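Local coordinates for relaxosome protein TraM (Escherichia coli, PDB 4QPO) that binds plasmid DNA as a tetramer and, as part of the relaxosome, serves the conjugative transfer of single-stranded plasmid DNA from donor to recipient cells, at residues 7-10 and 11-15. Numbering follows the deposited sequence.
Sequences ISND and AYEKI
The S8 hydroxyl N-caps helix 9-23 by accepting A11 N; this is the first helix of a ribbon-helix-helix DNA-binding domain, following the ribbon strand 2-6. The evidence for the N-cap is the bond from A11 N to S8 OG, 3.1 Å with a fairly straight N-H...O line. OG is placed between its own backbone N and carbonyl carbon (chi1 62°), which turns it forward to the first turn of the helix; it also lies against the A11 methyl. The same hydroxyl is hydrogen-bonded to E43 of the second subunit, so helix start and dimer interface share one polar atom. The S8 carbonyl opens the regular i to i+4 series by receiving Y12 N at 2.9 Å, and N9 O and D10 O in turn receive E13 N and K14 N.

I7, just ahead of the cap, can be followed outward. Its CB faces the A11 methyl, CB to CB 4.2 Å. From there CG1 leads to CD1, which reaches the Y12 backbone at CA (3.7 Å) and also touches Y12 CB, ending at the edge of the tyrosine ring near its plane. I7 also packs on L42 of the second subunit, while the Y12 ring meets F34 of its own chain; this side of the helix start, with I7 and A11 buried, thus faces both the second subunit and helix 34-52.

On the exposed side, N9 and E13 are one turn apart. Their amide and carboxylate planes stand 68° from each other, and ND2 gives E13 OE2 a bond of 3.0 Å that is weak because its N-H...O angle is only 133°. E13 CG sits off the end of the N9 carbonyl, 3.2 Å from N9 O.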
loop_
_atom_site.group_PDB
_atom_site.type_symbol
_atom_site.label_atom_id
_atom_site.label_comp_id
_atom_site.label_asym_id
_atom_site.label_seq_id
_atom_site.Cartn_x
_atom_site.Cartn_y
_atom_site.Cartn_z
ATOM N N ILE A 7 -13.397 -13.068 2.368
ATOM C CA ILE A 7 -13.098 -11.705 2.770
ATOM C C ILE A 7 -14.067 -11.258 3.858
ATOM O O ILE A 7 -15.213 -11.694 3.895
ATOM C CB ILE A 7 -13.146 -10.712 1.588
ATOM C CG1 ILE A 7 -14.562 -10.584 1.027
ATOM C CG2 ILE A 7 -12.140 -11.110 0.508
ATOM C CD1 ILE A 7 -14.712 -9.475 -0.004
ATOM N N SER A 8 -13.594 -10.395 4.744
ATOM C CA SER A 8 -14.408 -9.919 5.857
ATOM C C SER A 8 -15.609 -9.135 5.359
ATOM O O SER A 8 -15.597 -8.631 4.225
ATOM C CB SER A 8 -13.569 -9.050 6.796
ATOM O OG SER A 8 -13.090 -7.909 6.115
ATOM N N ASN A 9 -16.639 -9.036 6.201
ATOM C CA ASN A 9 -17.813 -8.217 5.902
ATOM C C ASN A 9 -17.403 -6.768 5.648
ATOM O O ASN A 9 -17.925 -6.104 4.748
ATOM C CB ASN A 9 -18.833 -8.302 7.046
ATOM C CG ASN A 9 -20.054 -7.402 6.827
ATOM O OD1 ASN A 9 -20.942 -7.717 6.025
ATOM N ND2 ASN A 9 -20.114 -6.289 7.565
ATOM N N ASP A 10 -16.447 -6.298 6.438
ATOM C CA ASP A 10 -15.889 -4.965 6.285
ATOM C C ASP A 10 -15.261 -4.746 4.903
ATOM O O ASP A 10 -15.513 -3.735 4.243
ATOM C CB ASP A 10 -14.852 -4.725 7.378
ATOM C CG ASP A 10 -14.123 -3.419 7.200
ATOM O OD1 ASP A 10 -14.793 -2.372 7.055
ATOM O OD2 ASP A 10 -12.876 -3.442 7.193
ATOM N N ALA A 11 -14.432 -5.694 4.480
ATOM C CA ALA A 11 -13.813 -5.644 3.158
ATOM C C ALA A 11 -14.877 -5.651 2.071
ATOM O O ALA A 11 -14.859 -4.818 1.172
ATOM C CB ALA A 11 -12.852 -6.807 2.968
ATOM N N TYR A 12 -15.797 -6.601 2.160
ATOM C CA TYR A 12 -16.838 -6.714 1.166
ATOM C C TYR A 12 -17.584 -5.380 1.016
ATOM O O TYR A 12 -17.772 -4.890 -0.101
ATOM C CB TYR A 12 -17.805 -7.843 1.533
ATOM C CG TYR A 12 -18.931 -7.993 0.539
ATOM C CD1 TYR A 12 -18.788 -8.788 -0.596
ATOM C CD2 TYR A 12 -20.133 -7.320 0.720
ATOM C CE1 TYR A 12 -19.824 -8.912 -1.510
ATOM C CE2 TYR A 12 -21.165 -7.434 -0.189
ATOM C CZ TYR A 12 -21.009 -8.230 -1.299
ATOM O OH TYR A 12 -22.050 -8.337 -2.196
ATOM N N GLU A 13 -17.969 -4.787 2.145
ATOM C CA GLU A 13 -18.626 -3.472 2.162
ATOM C C GLU A 13 -17.812 -2.383 1.457
ATOM O O GLU A 13 -18.366 -1.585 0.695
ATOM C CB GLU A 13 -18.910 -3.034 3.602
ATOM C CG GLU A 13 -20.050 -3.771 4.280
ATOM C CD GLU A 13 -20.224 -3.366 5.737
ATOM O OE1 GLU A 13 -19.341 -2.663 6.278
ATOM O OE2 GLU A 13 -21.246 -3.753 6.340
ATOM N N LYS A 14 -16.509 -2.344 1.729
ATOM C CA LYS A 14 -15.632 -1.334 1.148
ATOM C C LYS A 14 -15.583 -1.455 -0.378
ATOM O O LYS A 14 -15.508 -0.444 -1.074
ATOM C CB LYS A 14 -14.208 -1.433 1.728
ATOM C CG LYS A 14 -14.079 -1.130 3.216
ATOM C CD LYS A 14 -14.242 0.349 3.498
ATOM C CE LYS A 14 -13.296 1.189 2.636
ATOM N NZ LYS A 14 -13.222 2.612 3.096
ATOM N N ILE A 15 -15.611 -2.681 -0.898
ATOM C CA ILE A 15 -15.649 -2.874 -2.348
ATOM C C ILE A 15 -16.907 -2.252 -2.960
ATOM O O ILE A 15 -16.847 -1.619 -4.011
ATOM C CB ILE A 15 -15.623 -4.359 -2.759
ATOM C CG1 ILE A 15 -14.599 -5.147 -1.944
ATOM C CG2 ILE A 15 -15.356 -4.476 -4.258
ATOM C CD1 ILE A 15 -13.231 -4.595 -2.041
#